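Local coordinates for high affinity transport system protein p37 (Mycoplasma hyorhinis, PDB 3EKI) that binds thiamine diphosphate outside the cell membrane as the lipoprotein component of a high-affinity transport system, at residues I336-F348 / Q391-K403. Residues are numbered along the deposited sequence; the frame is centred on the assembly and turned at random.
Sequences IVTNPIPYDVGVF and QKEIVEVYEKAIK. With TPP (thiamine diphosphate), chain B.
The first torsion of Asn339 (chi1 -62°) sets CG opposite the carbonyl carbon and brings the carboxamide to the last turn of helix 390-402. Asn339 ND2 gives a nearly straight hydrogen bond to Ala401 O (3.0 Å, 170° at the hydrogen). The acceptor lies close to the amide plane, while the donor is tilted 28° from the carbonyl plane. One water links Asn339 N to the same carbonyl, and a second joins ND2 to Lys403 O. OD1 is taken by Tyr162 N, so both ends of the amide are fixed.

The first torsion of Ile341 turns CG2 trans to the carbonyl carbon, and this branch meets the helix. Ile341 CG2 presses on Ala401 CB at 3.3 Å, tighter than a usual carbon contact. Ile341 CG2 also meets Tyr398 CD1 obliquely, at 4.1 Å. A third water bridges Pro340 O and Val397 O.

The Pro342 ring slides past Val397, with Pro342 CD 3.7 Å from Val397 CG1. Ile394 CD1 sits against Pro342 CB (3.9 Å) and Val345 CG2 (3.9 Å).

On the ligand side, TPP C6 lies 4.0 Å above the plane of the Tyr343 ring, toward its rim. Asp344 OD1 approaches TPP C7, and its OD2 is hydrogen-bonded to Tyr381 OH. The helix backs the connection between two sheets, which carries these pocket residues, consistent with a hinge segment of a periplasmic-binding-protein fold. Residues 338-344 run from edge strand 331-337 of the mixed sheet to strand 345-349 of the antiparallel sheet. Helix 256-269 also packs on Ile341, and strand 141-152 touches Tyr343.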
# COMPACT_ATOMS: atom_id res chain seq x y z
N ILE A 336 -4.77 15.01 -8.12
CA ILE A 336 -5.95 14.23 -7.87
C ILE A 336 -5.52 12.91 -7.22
O ILE A 336 -4.38 12.49 -7.48
CB ILE A 336 -6.77 13.96 -9.14
CG1 ILE A 336 -8.18 13.43 -8.92
CG2 ILE A 336 -5.99 13.07 -10.10
CD1 ILE A 336 -9.07 13.49 -10.13
N VAL A 337 -6.38 12.34 -6.39
CA VAL A 337 -6.08 10.98 -5.90
C VAL A 337 -6.85 9.97 -6.74
O VAL A 337 -7.55 10.32 -7.71
CB VAL A 337 -6.38 10.79 -4.41
CG1 VAL A 337 -5.50 11.80 -3.65
CG2 VAL A 337 -7.83 10.93 -4.04
N THR A 338 -6.77 8.69 -6.42
CA THR A 338 -7.46 7.68 -7.20
C THR A 338 -8.64 7.09 -6.43
O THR A 338 -8.94 7.48 -5.31
CB THR A 338 -6.54 6.52 -7.60
OG1 THR A 338 -6.24 5.70 -6.44
CG2 THR A 338 -5.20 7.00 -8.16
N ASN A 339 -9.31 6.12 -7.05
CA ASN A 339 -10.34 5.31 -6.43
C ASN A 339 -9.63 4.39 -5.42
O ASN A 339 -8.43 4.17 -5.54
CB ASN A 339 -11.11 4.51 -7.47
CG ASN A 339 -11.88 5.34 -8.47
OD1 ASN A 339 -12.33 6.43 -8.16
ND2 ASN A 339 -12.02 4.80 -9.68
N PRO A 340 -10.40 3.93 -4.44
CA PRO A 340 -9.80 3.14 -3.35
C PRO A 340 -9.84 1.63 -3.54
O PRO A 340 -10.79 1.10 -4.11
CB PRO A 340 -10.75 3.54 -2.22
CG PRO A 340 -12.09 3.61 -2.88
CD PRO A 340 -11.83 4.16 -4.26
N ILE A 341 -8.78 0.98 -3.02
CA ILE A 341 -8.77 -0.50 -3.03
C ILE A 341 -8.35 -1.01 -1.67
O ILE A 341 -7.85 -0.25 -0.85
CB ILE A 341 -7.84 -1.06 -4.12
CG1 ILE A 341 -6.37 -0.72 -3.93
CG2 ILE A 341 -8.35 -0.61 -5.49
CD1 ILE A 341 -5.43 -1.42 -4.89
N PRO A 342 -8.57 -2.28 -1.33
CA PRO A 342 -8.27 -2.71 0.04
C PRO A 342 -6.79 -2.70 0.40
O PRO A 342 -5.94 -2.84 -0.46
CB PRO A 342 -8.76 -4.17 0.04
CG PRO A 342 -9.81 -4.18 -1.04
CD PRO A 342 -9.16 -3.35 -2.15
N TYR A 343 -6.52 -2.54 1.70
CA TYR A 343 -5.16 -2.68 2.18
C TYR A 343 -4.74 -4.15 2.04
O TYR A 343 -5.47 -4.95 1.47
CB TYR A 343 -5.00 -2.17 3.62
CG TYR A 343 -3.79 -1.31 3.85
CD1 TYR A 343 -2.77 -1.64 4.71
CD2 TYR A 343 -3.65 -0.11 3.15
CE1 TYR A 343 -1.66 -0.82 4.89
CE2 TYR A 343 -2.56 0.71 3.33
CZ TYR A 343 -1.56 0.36 4.20
OH TYR A 343 -0.46 1.19 4.38
N ASP A 344 -3.56 -4.50 2.53
CA ASP A 344 -2.96 -5.80 2.23
C ASP A 344 -3.76 -6.94 2.86
O ASP A 344 -4.46 -6.77 3.85
CB ASP A 344 -1.52 -5.81 2.71
CG ASP A 344 -0.56 -4.97 1.89
OD1 ASP A 344 -1.05 -4.16 1.07
OD2 ASP A 344 0.67 -5.14 2.08
N VAL A 345 -3.62 -8.08 2.21
CA VAL A 345 -4.36 -9.30 2.57
C VAL A 345 -3.41 -10.42 2.94
O VAL A 345 -2.42 -10.71 2.28
CB VAL A 345 -5.24 -9.73 1.38
CG1 VAL A 345 -5.84 -11.10 1.61
CG2 VAL A 345 -6.33 -8.68 1.14
N GLY A 346 -3.72 -11.09 4.03
CA GLY A 346 -2.99 -12.27 4.48
C GLY A 346 -3.60 -13.52 3.86
O GLY A 346 -4.81 -13.73 3.88
N VAL A 347 -2.70 -14.30 3.30
CA VAL A 347 -3.05 -15.46 2.51
C VAL A 347 -2.28 -16.68 2.96
O VAL A 347 -1.09 -16.62 3.25
CB VAL A 347 -2.83 -15.11 1.03
CG1 VAL A 347 -1.39 -14.72 0.74
CG2 VAL A 347 -3.27 -16.28 0.18
N PHE A 348 -2.98 -17.81 3.04
CA PHE A 348 -2.43 -19.09 3.44
C PHE A 348 -2.19 -20.04 2.27
O PHE A 348 -2.95 -19.97 1.30
CB PHE A 348 -3.39 -19.87 4.37
CG PHE A 348 -3.44 -19.33 5.77
CD1 PHE A 348 -2.46 -19.69 6.68
CD2 PHE A 348 -4.48 -18.49 6.15
CE1 PHE A 348 -2.52 -19.20 7.97
CE2 PHE A 348 -4.52 -17.97 7.43
CZ PHE A 348 -3.53 -18.33 8.32
N GLN A 391 -14.54 -12.54 -2.50
CA GLN A 391 -15.05 -11.92 -3.73
C GLN A 391 -15.69 -10.57 -3.49
O GLN A 391 -15.49 -9.58 -4.22
CB GLN A 391 -16.04 -12.87 -4.41
CG GLN A 391 -16.67 -12.17 -5.62
CD GLN A 391 -15.72 -12.16 -6.81
OE1 GLN A 391 -14.70 -12.87 -6.82
NE2 GLN A 391 -16.08 -11.34 -7.80
N LYS A 392 -16.49 -10.47 -2.44
CA LYS A 392 -17.20 -9.25 -2.10
C LYS A 392 -16.35 -8.17 -1.46
O LYS A 392 -16.40 -6.99 -1.81
CB LYS A 392 -18.31 -9.63 -1.11
CG LYS A 392 -19.24 -8.53 -0.67
CD LYS A 392 -20.60 -9.03 -0.21
CE LYS A 392 -21.05 -10.34 -0.84
NZ LYS A 392 -22.48 -10.66 -0.58
N GLU A 393 -15.50 -8.58 -0.51
CA GLU A 393 -14.77 -7.65 0.28
C GLU A 393 -13.47 -7.18 -0.38
O GLU A 393 -12.98 -6.14 -0.07
CB GLU A 393 -14.41 -8.31 1.62
CG GLU A 393 -15.56 -8.40 2.58
CD GLU A 393 -15.11 -9.00 3.86
OE1 GLU A 393 -14.81 -8.24 4.75
OE2 GLU A 393 -14.91 -10.16 3.84
N ILE A 394 -12.94 -7.97 -1.28
CA ILE A 394 -11.68 -7.62 -1.91
C ILE A 394 -11.82 -7.50 -3.43
O ILE A 394 -11.47 -6.53 -3.96
CB ILE A 394 -10.53 -8.63 -1.60
CG1 ILE A 394 -10.45 -8.90 -0.11
CG2 ILE A 394 -9.18 -8.13 -2.08
CD1 ILE A 394 -10.07 -7.76 0.65
N VAL A 395 -12.25 -8.57 -4.07
CA VAL A 395 -12.26 -8.58 -5.52
C VAL A 395 -13.18 -7.49 -6.09
O VAL A 395 -12.80 -6.77 -6.93
CB VAL A 395 -12.70 -9.97 -6.16
CG1 VAL A 395 -12.80 -9.84 -7.63
CG2 VAL A 395 -11.75 -11.04 -5.78
N GLU A 396 -14.38 -7.43 -5.59
CA GLU A 396 -15.33 -6.46 -6.15
C GLU A 396 -14.84 -5.05 -5.85
O GLU A 396 -15.11 -4.20 -6.56
CB GLU A 396 -16.77 -6.64 -5.65
CG GLU A 396 -17.43 -7.78 -6.29
CD GLU A 396 -18.70 -8.17 -5.64
OE1 GLU A 396 -19.19 -7.50 -4.79
OE2 GLU A 396 -19.19 -9.18 -6.02
N VAL A 397 -14.18 -4.85 -4.75
CA VAL A 397 -13.76 -3.52 -4.43
C VAL A 397 -12.66 -3.11 -5.39
O VAL A 397 -12.65 -2.02 -5.85
CB VAL A 397 -13.25 -3.45 -2.97
CG1 VAL A 397 -12.63 -2.06 -2.52
CG2 VAL A 397 -14.33 -3.82 -2.07
N TYR A 398 -11.71 -4.00 -5.61
CA TYR A 398 -10.62 -3.74 -6.53
C TYR A 398 -11.15 -3.50 -7.94
O TYR A 398 -10.70 -2.54 -8.59
CB TYR A 398 -9.62 -4.89 -6.54
CG TYR A 398 -8.56 -4.84 -7.60
CD1 TYR A 398 -7.43 -4.05 -7.44
CD2 TYR A 398 -8.66 -5.59 -8.78
CE1 TYR A 398 -6.44 -4.01 -8.42
CE2 TYR A 398 -7.70 -5.55 -9.75
CZ TYR A 398 -6.59 -4.77 -9.57
OH TYR A 398 -5.62 -4.73 -10.55
N GLU A 399 -12.08 -4.35 -8.38
CA GLU A 399 -12.57 -4.22 -9.75
C GLU A 399 -13.30 -2.89 -9.94
O GLU A 399 -13.14 -2.31 -11.02
CB GLU A 399 -13.43 -5.41 -10.14
CG GLU A 399 -12.68 -6.71 -10.36
CD GLU A 399 -11.50 -6.71 -11.29
OE1 GLU A 399 -10.52 -7.45 -11.03
OE2 GLU A 399 -11.52 -5.99 -12.32
N LYS A 400 -14.05 -2.43 -8.96
CA LYS A 400 -14.76 -1.15 -9.11
C LYS A 400 -13.74 -0.02 -9.26
O LYS A 400 -14.01 0.94 -9.98
CB LYS A 400 -15.71 -0.86 -7.95
CG LYS A 400 -16.41 0.48 -8.04
CD LYS A 400 -17.36 0.70 -6.87
CE LYS A 400 -18.10 2.02 -7.03
NZ LYS A 400 -19.21 2.14 -6.05
N ALA A 401 -12.59 -0.12 -8.59
CA ALA A 401 -11.62 0.98 -8.60
C ALA A 401 -10.89 1.11 -9.92
O ALA A 401 -10.51 2.24 -10.28
CB ALA A 401 -10.61 0.80 -7.48
N ILE A 402 -10.68 0.00 -10.62
CA ILE A 402 -9.93 0.04 -11.87
C ILE A 402 -10.86 0.19 -13.07
O ILE A 402 -10.35 0.30 -14.18
CB ILE A 402 -9.04 -1.20 -12.02
CG1 ILE A 402 -9.79 -2.53 -12.05
CG2 ILE A 402 -7.98 -1.19 -10.93
CD1 ILE A 402 -8.98 -3.63 -12.73
N LYS A 403 -12.15 0.19 -12.83
CA LYS A 403 -13.16 0.71 -13.74
C LYS A 403 -13.27 2.22 -13.52
O LYS A 403 -13.35 2.73 -12.39
CB LYS A 403 -14.48 -0.04 -13.56
CG LYS A 403 -14.51 -1.36 -14.32
CD LYS A 403 -15.64 -2.27 -13.86
CE LYS A 403 -15.42 -3.72 -14.24
NZ LYS A 403 -15.90 -4.66 -13.19
OXT LYS A 403 -13.26 2.89 -14.58
N1' TPP B . 2.84 3.09 6.18
C2' TPP B . 4.06 2.73 6.63
CM2 TPP B . 4.43 3.03 8.08
N3' TPP B . 4.94 2.11 5.81
C4' TPP B . 4.55 1.76 4.56
N4' TPP B . 5.40 1.07 3.80
C5' TPP B . 3.31 2.17 4.05
C6' TPP B . 2.47 2.86 4.92
C7' TPP B . 2.81 1.91 2.63
N3 TPP B . 2.08 0.65 2.42
C2 TPP B . 2.30 -0.48 3.09
S1 TPP B . 1.19 -1.71 2.54
C5 TPP B . 0.47 -0.63 1.36
C4 TPP B . 1.18 0.55 1.39
CM4 TPP B . 0.69 1.81 0.64
C6 TPP B . -0.61 -1.04 0.36
C7 TPP B . -0.01 -1.88 -0.77
O7 TPP B . 0.92 -1.07 -1.52
PA TPP B . 2.12 -1.62 -2.40
O1A TPP B . 3.03 -0.50 -2.72
O2A TPP B . 2.78 -2.79 -1.72
O3A TPP B . 1.49 -2.28 -3.69
PB TPP B . 1.13 -1.53 -5.07
O1B TPP B . 0.08 -0.49 -4.82
O2B TPP B . 0.61 -2.70 -5.99
O3B TPP B . 2.46 -0.97 -5.73
O HOH W 1 -8.49 4.61 -9.70
O HOH W 2 -13.64 5.50 -12.06
O HOH W 3 -13.44 0.53 -4.88